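PDB 4PQG: glycosyltransferase Gtf1 from Streptococcus pneumoniae, which belongs to the GT-B fold class and carries an extended beta-sheet domain, with uridine-5'-diphosphate and 2-acetamido-2-deoxy-beta-D-glucopyranose bound. Local coordinates for residues L16-A21 with I63-N68; Y402-T407 with C470-E475; V247-E252 with D288-V293. All coordinates share one frame; numbering follows the deposited sequence.

All three contacts are partly buried and separate, with centres 24 to 34 Å apart. Contacts 1 and 3 are built around the loops and helices flanking the seven-stranded parallel sheet of the N-terminal Rossmann-like domain; contact 2 joins a strand and a helix around the six-stranded sheet of the C-terminal one, farthest from the centre of the chain. Their chemistry differs accordingly. Contact 1 is small and wholly apolar, contact 2 sets a tyrosine-glutamate hydrogen bond beside a valine-leucine pair, and contact 3 is largely polar, with a glutamine and a water binding backbone carbonyls. The side chains of I63 (contact 1) and A251 (contact 3) each lie about 7 Å from UDP, and H250 touches NAG.

Contact 1. Residues L16-A21 with I63-N68; sequences LGIGWA and IGFDDN
I18 and I63 reach toward each other tip to tip, and the delta methyl of I18 does all the touching from its side. I18 CD1 lies 3.8 Å from I63 CG2 and 4.1 Å from I63 CD1, resting against two methyl branches of its partner. The same I18 CD1 reaches the rim of a ring, 4.2 Å from F65 CE2, and lies near the ring plane, so the phenyl group offers its edge here and not a face. I18 is placed for this by CG1 lying anti to the backbone N (chi1 -177°), which extends the chain away from the 16-21 backbone. I63 CG1 is roughly anti to its own backbone N (chi1 -152°), and I63 meets I18 with both CG2 and CD1. Between I63 and F65 the chain turns at G64, whose positive phi of 103° and two bonds back into the last helical turn form a Schellman motif that ends helix 56-63. F65 is buried, its ring meeting F45 and packing on Q29 and A33 of helix 24-38, while I18 also touches L59 and F47. The side chain of I63 is about 7 Å from the bound UDP. The contact joins the loop after strand 10-15 to the helix end leading to strand 70-72, within the N-terminal Rossmann-like domain of the GT-B fold.

Contact 2. Residues Y402-T407 with C470-E475; sequences YEVYLT and CQLYQE
V404, Y473 and E403 carry most of the interface between the start of the strand and the end of the helix. V404 reaches toward L472 tip to tip: its CG2 rests against the forked end of the leucine, 3.8 Å from L472 CD1 and 3.9 Å from L472 CD2. The tyrosine comes in beside this pair. Its CB does not point at the strand, but with CG anti to the carbonyl carbon (chi1 -77°) the ring swings over and brings Y473 OH within 4.1 Å of V404 CG2. L472 CD2 in turn sits 4.1 Å above the centre of the Y473 ring, a methyl laid on one face by the preceding residue of the helix.

Strand 404-406 lies between strands 330-334 and 428-431 in the parallel sheet of the C-terminal Rossmann-like domain of the GT-B fold, and helix 458-474 packs alongside it. L478 of helix 478-489 touches E403, V404 and L472.

At the polar end, Y473 OH donates to E403 OE1 over 2.8 Å and meets the anti lone pair, the one turned away from the second carboxylate oxygen. E403 OE1 lies in the ring plane, at the edge, with carboxylate and ring planes 32° apart. An extended glutamate chain carries the carboxylate this far, where the backbone N of F329, its stronger partner, donates to the same oxygen, so that two bonds grip E403 OE1. The F329 ring also meets that of Y473.

Contact 3. Residues V247-E252 with D288-V293; sequences VVVHAE and DRQNEV. With NAG (2-acetamido-2-deoxy-beta-D-glucopyranose), chain D.
One glutamine amide, that of Q290, serves two backbone carbonyls of the 247-252 segment, A251 O directly through its nitrogen and V249 O by way of a water through its oxygen. Q290 NE2 donates to A251 O at 3.0 Å with an N-H...O angle of 168°. The acceptor lies in the amide plane, but the donor approaches from 33° off the carbonyl plane of A251. On the other side of the amide group, a water stands 2.7 Å from Q290 OE1 and 2.8 Å from V249 O. Q290 is buried; CG anti to the backbone N (chi1 -172°) and an extended chain beyond carry its amide to the 247-252 segment. Q290 NE2 also bonds H253 ND1, its stronger partner, so both ends of the amide are occupied and its rotation should be fixed. The V249 side chain runs at a slant to that of Q290, its CG1 3.6 Å from Q290 NE2.

Strands 244-248 and 282-285 are neighbours in the parallel sheet of the N-terminal Rossmann-like domain of the GT-B fold; helix 288-301 follows the second, and the loop after the first faces the ligands.

H250 turns from the helix toward NAG. H250 ND1 and NAG O6 are hydrogen-bonded at 2.8 Å, the sugar oxygen lying in the ring plane, while V248 CG1 lies over one face of the H250 ring, toward its rim, and D227 binds H250 NE2. A251 CB is 3.4 Å from NAG O7. E412, G413, F414 and G415 also hydrogen-bond NAG, and E252 OE2 bonds Y435 OH.

Contact 1. Residues L16-A21 with I63-N68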
loop_
_atom_site.group_PDB
_atom_site.type_symbol
_atom_site.label_atom_id
_atom_site.label_comp_id
_atom_site.label_asym_id
_atom_site.label_seq_id
_atom_site.Cartn_x
_atom_site.Cartn_y
_atom_site.Cartn_z
ATOM N N LEU A 16 -6.382 -3.460 5.168
ATOM C CA LEU A 16 -6.971 -2.346 5.901
ATOM C C LEU A 16 -7.307 -1.171 4.981
ATOM O O LEU A 16 -8.458 -0.771 4.871
ATOM C CB LEU A 16 -6.083 -1.918 7.082
ATOM C CG LEU A 16 -5.745 -3.071 8.030
ATOM C CD1 LEU A 16 -4.866 -2.594 9.173
ATOM C CD2 LEU A 16 -7.014 -3.735 8.549
ATOM N N GLY A 17 -6.307 -0.633 4.300
ATOM C CA GLY A 17 -6.493 0.628 3.605
ATOM C C GLY A 17 -5.627 0.800 2.386
ATOM O O GLY A 17 -4.945 -0.138 1.943
ATOM N N ILE A 18 -5.672 2.011 1.849
ATOM C CA ILE A 18 -5.011 2.361 0.593
ATOM C C ILE A 18 -4.947 3.873 0.528
ATOM O O ILE A 18 -5.855 4.558 1.016
ATOM C CB ILE A 18 -5.755 1.781 -0.644
ATOM C CG1 ILE A 18 -4.987 2.096 -1.952
ATOM C CG2 ILE A 18 -7.186 2.294 -0.720
ATOM C CD1 ILE A 18 -5.302 1.152 -3.091
ATOM N N GLY A 19 -3.868 4.392 -0.049
ATOM C CA GLY A 19 -3.666 5.832 -0.183
ATOM C C GLY A 19 -3.061 6.191 -1.534
ATOM O O GLY A 19 -2.849 5.309 -2.388
ATOM N N TRP A 20 -2.803 7.481 -1.742
ATOM C CA TRP A 20 -2.153 7.930 -2.964
ATOM C C TRP A 20 -0.740 7.404 -3.077
ATOM O O TRP A 20 -0.262 7.151 -4.183
ATOM C CB TRP A 20 -2.163 9.451 -3.058
ATOM C CG TRP A 20 -3.506 10.006 -3.443
ATOM C CD1 TRP A 20 -4.407 10.691 -2.632
ATOM C CD2 TRP A 20 -4.162 9.914 -4.750
ATOM N NE1 TRP A 20 -5.535 11.027 -3.336
ATOM C CE2 TRP A 20 -5.448 10.593 -4.612
ATOM C CE3 TRP A 20 -3.815 9.362 -5.982
ATOM C CZ2 TRP A 20 -6.335 10.707 -5.671
ATOM C CZ3 TRP A 20 -4.716 9.488 -7.047
ATOM C CH2 TRP A 20 -5.944 10.141 -6.891
ATOM N N ALA A 21 -0.069 7.232 -1.942
ATOM C CA ALA A 21 1.313 6.770 -1.918
ATOM C C ALA A 21 1.418 5.542 -1.026
ATOM O O ALA A 21 1.924 5.619 0.093
ATOM C CB ALA A 21 2.227 7.893 -1.416
ATOM N N ILE A 63 -3.890 2.724 -8.543
ATOM C CA ILE A 63 -2.953 1.633 -8.336
ATOM C C ILE A 63 -3.233 0.504 -9.340
ATOM O O ILE A 63 -2.472 -0.457 -9.459
ATOM C CB ILE A 63 -3.024 1.162 -6.854
ATOM C CG1 ILE A 63 -1.712 0.568 -6.377
ATOM C CG2 ILE A 63 -4.165 0.195 -6.611
ATOM C CD1 ILE A 63 -1.772 0.220 -4.901
ATOM N N GLY A 64 -4.337 0.643 -10.071
ATOM C CA GLY A 64 -4.635 -0.242 -11.163
ATOM C C GLY A 64 -5.682 -1.317 -10.941
ATOM O O GLY A 64 -5.848 -2.164 -11.815
ATOM N N PHE A 65 -6.395 -1.310 -9.810
ATOM C CA PHE A 65 -7.532 -2.243 -9.649
ATOM C C PHE A 65 -8.660 -1.826 -10.613
ATOM O O PHE A 65 -8.862 -0.636 -10.853
ATOM C CB PHE A 65 -8.101 -2.210 -8.222
ATOM C CG PHE A 65 -7.203 -2.784 -7.173
ATOM C CD1 PHE A 65 -6.945 -4.159 -7.105
ATOM C CD2 PHE A 65 -6.651 -1.960 -6.210
ATOM C CE1 PHE A 65 -6.127 -4.679 -6.111
ATOM C CE2 PHE A 65 -5.826 -2.475 -5.214
ATOM C CZ PHE A 65 -5.569 -3.832 -5.158
ATOM N N ASP A 66 -9.382 -2.797 -11.180
ATOM C CA ASP A 66 -10.637 -2.496 -11.884
ATOM C C ASP A 66 -11.700 -2.234 -10.835
ATOM O O ASP A 66 -11.687 -2.888 -9.793
ATOM C CB ASP A 66 -11.107 -3.689 -12.713
ATOM C CG ASP A 66 -10.165 -4.034 -13.837
ATOM O OD1 ASP A 66 -9.628 -3.127 -14.500
ATOM O OD2 ASP A 66 -9.986 -5.235 -14.067
ATOM N N ASP A 67 -12.623 -1.309 -11.119
ATOM C CA ASP A 67 -13.714 -0.980 -10.193
ATOM C C ASP A 67 -14.473 -2.222 -9.716
ATOM O O ASP A 67 -14.840 -2.317 -8.550
ATOM C CB ASP A 67 -14.704 0.011 -10.821
ATOM C CG ASP A 67 -14.099 1.382 -11.059
ATOM O OD1 ASP A 67 -12.913 1.627 -10.700
ATOM O OD2 ASP A 67 -14.830 2.227 -11.611
ATOM N N ASN A 68 -14.695 -3.185 -10.607
ATOM C CA ASN A 68 -15.444 -4.375 -10.204
ATOM C C ASN A 68 -14.615 -5.378 -9.399
ATOM O O ASN A 68 -15.123 -6.404 -8.990
ATOM C CB ASN A 68 -16.135 -5.036 -11.405
ATOM C CG ASN A 68 -15.150 -5.607 -12.407
ATOM O OD1 ASN A 68 -14.028 -6.009 -12.059
ATOM N ND2 ASN A 68 -15.567 -5.653 -13.666
#

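Contact 2. Residues Y402-T407 with C470-E475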
loop_
_atom_site.group_PDB
_atom_site.type_symbol
_atom_site.label_atom_id
_atom_site.label_comp_id
_atom_site.label_asym_id
_atom_site.label_seq_id
_atom_site.Cartn_x
_atom_site.Cartn_y
_atom_site.Cartn_z
ATOM N N TYR A 402 17.724 5.273 -15.756
ATOM C CA TYR A 402 18.825 5.376 -14.800
ATOM C C TYR A 402 19.859 4.265 -14.990
ATOM O O TYR A 402 19.631 3.302 -15.720
ATOM C CB TYR A 402 18.278 5.366 -13.358
ATOM C CG TYR A 402 17.418 6.567 -13.014
ATOM C CD1 TYR A 402 17.962 7.669 -12.365
ATOM C CD2 TYR A 402 16.050 6.598 -13.343
ATOM C CE1 TYR A 402 17.183 8.766 -12.041
ATOM C CE2 TYR A 402 15.263 7.693 -13.021
ATOM C CZ TYR A 402 15.838 8.772 -12.374
ATOM O OH TYR A 402 15.085 9.868 -12.048
ATOM N N GLU A 403 20.997 4.391 -14.319
ATOM C CA GLU A 403 22.024 3.385 -14.449
ATOM C C GLU A 403 22.043 2.351 -13.335
ATOM O O GLU A 403 22.128 1.151 -13.620
ATOM C CB GLU A 403 23.394 4.029 -14.650
ATOM C CG GLU A 403 23.531 4.650 -16.036
ATOM C CD GLU A 403 24.923 5.181 -16.323
ATOM O OE1 GLU A 403 25.651 5.530 -15.366
ATOM O OE2 GLU A 403 25.283 5.259 -17.518
ATOM N N VAL A 404 21.952 2.806 -12.082
ATOM C CA VAL A 404 22.118 1.926 -10.931
ATOM C C VAL A 404 21.071 2.245 -9.852
ATOM O O VAL A 404 20.741 3.410 -9.632
ATOM C CB VAL A 404 23.532 2.060 -10.310
ATOM C CG1 VAL A 404 23.677 1.182 -9.056
ATOM C CG2 VAL A 404 24.623 1.712 -11.328
ATOM N N TYR A 405 20.579 1.202 -9.189
ATOM C CA TYR A 405 19.624 1.335 -8.090
ATOM C C TYR A 405 20.349 1.125 -6.761
ATOM O O TYR A 405 21.128 0.182 -6.633
ATOM C CB TYR A 405 18.489 0.300 -8.229
ATOM C CG TYR A 405 17.389 0.475 -7.193
ATOM C CD1 TYR A 405 16.223 1.175 -7.498
ATOM C CD2 TYR A 405 17.521 -0.060 -5.904
ATOM C CE1 TYR A 405 15.222 1.353 -6.542
ATOM C CE2 TYR A 405 16.531 0.122 -4.941
ATOM C CZ TYR A 405 15.389 0.826 -5.267
ATOM O OH TYR A 405 14.407 1.006 -4.313
ATOM N N LEU A 406 20.050 1.986 -5.782
ATOM C CA LEU A 406 20.571 1.896 -4.402
ATOM C C LEU A 406 19.490 1.626 -3.330
ATOM O O LEU A 406 18.426 2.206 -3.359
ATOM C CB LEU A 406 21.258 3.212 -4.027
ATOM C CG LEU A 406 22.366 3.784 -4.912
ATOM C CD1 LEU A 406 22.884 5.073 -4.288
ATOM C CD2 LEU A 406 23.485 2.762 -5.071
ATOM N N THR A 407 19.820 0.786 -2.352
ATOM C CA THR A 407 18.949 0.491 -1.214
ATOM C C THR A 407 19.855 0.342 -0.010
ATOM O O THR A 407 20.922 -0.284 -0.093
ATOM C CB THR A 407 18.119 -0.814 -1.416
ATOM O OG1 THR A 407 17.625 -1.271 -0.145
ATOM C CG2 THR A 407 18.979 -1.937 -2.031
ATOM N N CYS A 470 31.634 3.948 -6.434
ATOM C CA CYS A 470 32.859 4.324 -7.146
ATOM C C CYS A 470 33.494 3.137 -7.869
ATOM O O CYS A 470 33.861 3.258 -9.030
ATOM C CB CYS A 470 33.859 4.980 -6.188
ATOM S SG CYS A 470 33.369 6.644 -5.705
ATOM N N GLN A 471 33.575 1.990 -7.194
ATOM C CA GLN A 471 34.097 0.760 -7.785
ATOM C C GLN A 471 33.340 0.274 -9.031
ATOM O O GLN A 471 33.957 -0.235 -9.984
ATOM C CB GLN A 471 34.158 -0.357 -6.741
ATOM C CG GLN A 471 34.763 -1.655 -7.262
ATOM C CD GLN A 471 34.712 -2.772 -6.244
ATOM O OE1 GLN A 471 34.274 -2.577 -5.111
ATOM N NE2 GLN A 471 35.162 -3.954 -6.641
ATOM N N LEU A 472 32.015 0.430 -9.031
ATOM C CA LEU A 472 31.183 -0.025 -10.160
ATOM C C LEU A 472 31.550 0.731 -11.429
ATOM O O LEU A 472 31.660 0.145 -12.508
ATOM C CB LEU A 472 29.686 0.162 -9.844
ATOM C CG LEU A 472 28.635 -0.320 -10.853
ATOM C CD1 LEU A 472 27.350 -0.662 -10.102
ATOM C CD2 LEU A 472 28.357 0.722 -11.936
ATOM N N TYR A 473 31.739 2.037 -11.286
ATOM C CA TYR A 473 32.079 2.871 -12.411
ATOM C C TYR A 473 33.560 2.749 -12.784
ATOM O O TYR A 473 33.896 2.603 -13.965
ATOM C CB TYR A 473 31.696 4.315 -12.121
ATOM C CG TYR A 473 30.214 4.568 -12.264
ATOM C CD1 TYR A 473 29.636 4.744 -13.521
ATOM C CD2 TYR A 473 29.384 4.635 -11.142
ATOM C CE1 TYR A 473 28.274 4.983 -13.660
ATOM C CE2 TYR A 473 28.025 4.871 -11.269
ATOM C CZ TYR A 473 27.469 5.041 -12.524
ATOM O OH TYR A 473 26.116 5.279 -12.652
ATOM N N GLN A 474 34.426 2.772 -11.773
ATOM C CA GLN A 474 35.872 2.785 -11.989
ATOM C C GLN A 474 36.387 1.461 -12.545
ATOM O O GLN A 474 37.331 1.459 -13.328
ATOM C CB GLN A 474 36.620 3.203 -10.711
ATOM C CG GLN A 474 36.384 4.670 -10.346
ATOM C CD GLN A 474 37.006 5.104 -9.020
ATOM O OE1 GLN A 474 37.203 4.302 -8.099
ATOM N NE2 GLN A 474 37.305 6.396 -8.918
ATOM N N GLU A 475 35.763 0.345 -12.157
ATOM C CA GLU A 475 36.091 -0.961 -12.740
ATOM C C GLU A 475 35.219 -1.313 -13.957
ATOM O O GLU A 475 35.233 -2.455 -14.423
ATOM C CB GLU A 475 36.038 -2.075 -11.684
ATOM C CG GLU A 475 36.888 -1.793 -10.450
ATOM C CD GLU A 475 37.029 -2.987 -9.527
ATOM O OE1 GLU A 475 36.207 -3.923 -9.602
ATOM O OE2 GLU A 475 37.969 -2.990 -8.704
#

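Contact 3. Residues V247-E252 with D288-V293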
loop_
_atom_site.group_PDB
_atom_site.type_symbol
_atom_site.label_atom_id
_atom_site.label_comp_id
_atom_site.label_asym_id
_atom_site.label_seq_id
_atom_site.Cartn_x
_atom_site.Cartn_y
_atom_site.Cartn_z
ATOM N N VAL A 247 -3.156 -16.827 4.524
ATOM C CA VAL A 247 -2.548 -15.635 5.139
ATOM C C VAL A 247 -1.254 -15.330 4.388
ATOM O O VAL A 247 -0.366 -16.191 4.281
ATOM C CB VAL A 247 -2.256 -15.833 6.643
ATOM C CG1 VAL A 247 -1.353 -14.720 7.199
ATOM C CG2 VAL A 247 -3.558 -15.943 7.428
ATOM N N VAL A 248 -1.163 -14.121 3.842
ATOM C CA VAL A 248 0.060 -13.697 3.176
ATOM C C VAL A 248 0.975 -13.017 4.186
ATOM O O VAL A 248 0.536 -12.116 4.916
ATOM C CB VAL A 248 -0.228 -12.752 2.004
ATOM C CG1 VAL A 248 1.055 -12.366 1.283
ATOM C CG2 VAL A 248 -1.166 -13.421 1.021
ATOM N N VAL A 249 2.221 -13.483 4.227
ATOM C CA VAL A 249 3.270 -12.906 5.060
ATOM C C VAL A 249 4.042 -11.916 4.184
ATOM O O VAL A 249 4.616 -12.296 3.166
ATOM C CB VAL A 249 4.217 -13.999 5.608
ATOM C CG1 VAL A 249 5.297 -13.394 6.503
ATOM C CG2 VAL A 249 3.423 -15.069 6.353
ATOM N N HIS A 250 4.022 -10.639 4.549
ATOM C CA HIS A 250 4.614 -9.610 3.679
ATOM C C HIS A 250 6.021 -9.162 3.996
ATOM O O HIS A 250 6.874 -9.058 3.093
ATOM C CB HIS A 250 3.689 -8.410 3.591
ATOM C CG HIS A 250 2.455 -8.673 2.782
ATOM N ND1 HIS A 250 2.459 -8.669 1.443
ATOM C CD2 HIS A 250 1.157 -8.964 3.174
ATOM C CE1 HIS A 250 1.224 -8.936 0.993
ATOM N NE2 HIS A 250 0.423 -9.102 2.057
ATOM N N ALA A 251 6.280 -8.882 5.263
ATOM C CA ALA A 251 7.597 -8.406 5.684
ATOM C C ALA A 251 8.290 -9.524 6.478
ATOM O O ALA A 251 7.761 -10.647 6.568
ATOM C CB ALA A 251 7.425 -7.154 6.537
ATOM N N GLU A 252 9.465 -9.229 7.040
ATOM C CA GLU A 252 10.104 -10.112 8.026
ATOM C C GLU A 252 9.100 -10.380 9.154
ATOM O O GLU A 252 8.374 -9.480 9.545
ATOM C CB GLU A 252 11.364 -9.436 8.571
ATOM C CG GLU A 252 12.194 -10.270 9.538
ATOM C CD GLU A 252 12.695 -11.559 8.913
ATOM O OE1 GLU A 252 13.873 -11.613 8.512
ATOM O OE2 GLU A 252 11.906 -12.525 8.796
ATOM N N ASP A 288 11.725 -18.635 -0.899
ATOM C CA ASP A 288 11.959 -19.932 -0.274
ATOM C C ASP A 288 12.734 -19.839 1.030
ATOM O O ASP A 288 12.552 -20.675 1.897
ATOM C CB ASP A 288 12.705 -20.888 -1.216
ATOM C CG ASP A 288 11.812 -21.446 -2.306
ATOM O OD1 ASP A 288 10.610 -21.678 -2.051
ATOM O OD2 ASP A 288 12.325 -21.651 -3.422
ATOM N N ARG A 289 13.628 -18.865 1.153
ATOM C CA ARG A 289 14.341 -18.681 2.409
ATOM C C ARG A 289 13.373 -18.337 3.552
ATOM O O ARG A 289 13.484 -18.896 4.637
ATOM C CB ARG A 289 15.450 -17.636 2.279
ATOM C CG ARG A 289 16.318 -17.434 3.522
ATOM C CD ARG A 289 16.999 -18.698 4.050
ATOM N NE ARG A 289 17.584 -18.468 5.378
ATOM C CZ ARG A 289 17.736 -19.400 6.319
ATOM N NH1 ARG A 289 17.347 -20.648 6.104
ATOM N NH2 ARG A 289 18.266 -19.083 7.494
ATOM N N GLN A 290 12.420 -17.429 3.314
ATOM C CA GLN A 290 11.459 -17.113 4.378
ATOM C C GLN A 290 10.590 -18.326 4.662
ATOM O O GLN A 290 10.255 -18.600 5.815
ATOM C CB GLN A 290 10.593 -15.903 4.054
ATOM C CG GLN A 290 9.740 -15.467 5.249
ATOM C CD GLN A 290 9.175 -14.072 5.106
ATOM O OE1 GLN A 290 8.972 -13.577 3.995
ATOM N NE2 GLN A 290 8.917 -13.427 6.239
ATOM N N ASN A 291 10.265 -19.060 3.603
ATOM C CA ASN A 291 9.494 -20.287 3.722
ATOM C C ASN A 291 10.148 -21.239 4.722
ATOM O O ASN A 291 9.515 -21.652 5.698
ATOM C CB ASN A 291 9.299 -20.929 2.336
ATOM C CG ASN A 291 8.285 -22.065 2.346
ATOM O OD1 ASN A 291 8.217 -22.848 3.292
ATOM N ND2 ASN A 291 7.497 -22.158 1.286
ATOM N N GLU A 292 11.431 -21.540 4.509
ATOM C CA GLU A 292 12.170 -22.477 5.362
ATOM C C GLU A 292 12.323 -21.967 6.797
ATOM O O GLU A 292 12.160 -22.728 7.761
ATOM C CB GLU A 292 13.553 -22.754 4.763
ATOM C CG GLU A 292 13.503 -23.337 3.356
ATOM C CD GLU A 292 14.837 -23.247 2.636
ATOM O OE1 GLU A 292 15.886 -23.330 3.318
ATOM O OE2 GLU A 292 14.830 -23.092 1.390
ATOM N N VAL A 293 12.641 -20.681 6.936
ATOM C CA VAL A 293 12.751 -20.045 8.257
ATOM C C VAL A 293 11.454 -20.214 9.047
ATOM O O VAL A 293 11.456 -20.708 10.176
ATOM C CB VAL A 293 13.120 -18.544 8.134
ATOM C CG1 VAL A 293 12.884 -17.817 9.456
ATOM C CG2 VAL A 293 14.572 -18.392 7.700
HETATM C C1 NAG D . 6.407 -5.154 2.294
HETATM C C2 NAG D . 7.836 -5.587 2.595
HETATM C C3 NAG D . 8.334 -5.717 1.150
HETATM C C4 NAG D . 7.396 -6.576 0.287
HETATM C C5 NAG D . 5.918 -6.127 0.453
HETATM C C6 NAG D . 4.916 -6.869 -0.424
HETATM C C7 NAG D . 9.554 -4.807 4.138
HETATM C C8 NAG D . 10.233 -3.590 4.700
HETATM N N2 NAG D . 8.598 -4.556 3.258
HETATM O O1 NAG D . 5.768 -4.163 3.046
HETATM O O3 NAG D . 9.674 -6.174 1.084
HETATM O O4 NAG D . 7.784 -6.433 -1.058
HETATM O O5 NAG D . 5.628 -6.243 1.848
HETATM O O6 NAG D . 4.868 -8.197 0.047
HETATM O O7 NAG D . 9.882 -5.947 4.505
HETATM O O HOH W 1 7.156 -12.723 2.197
#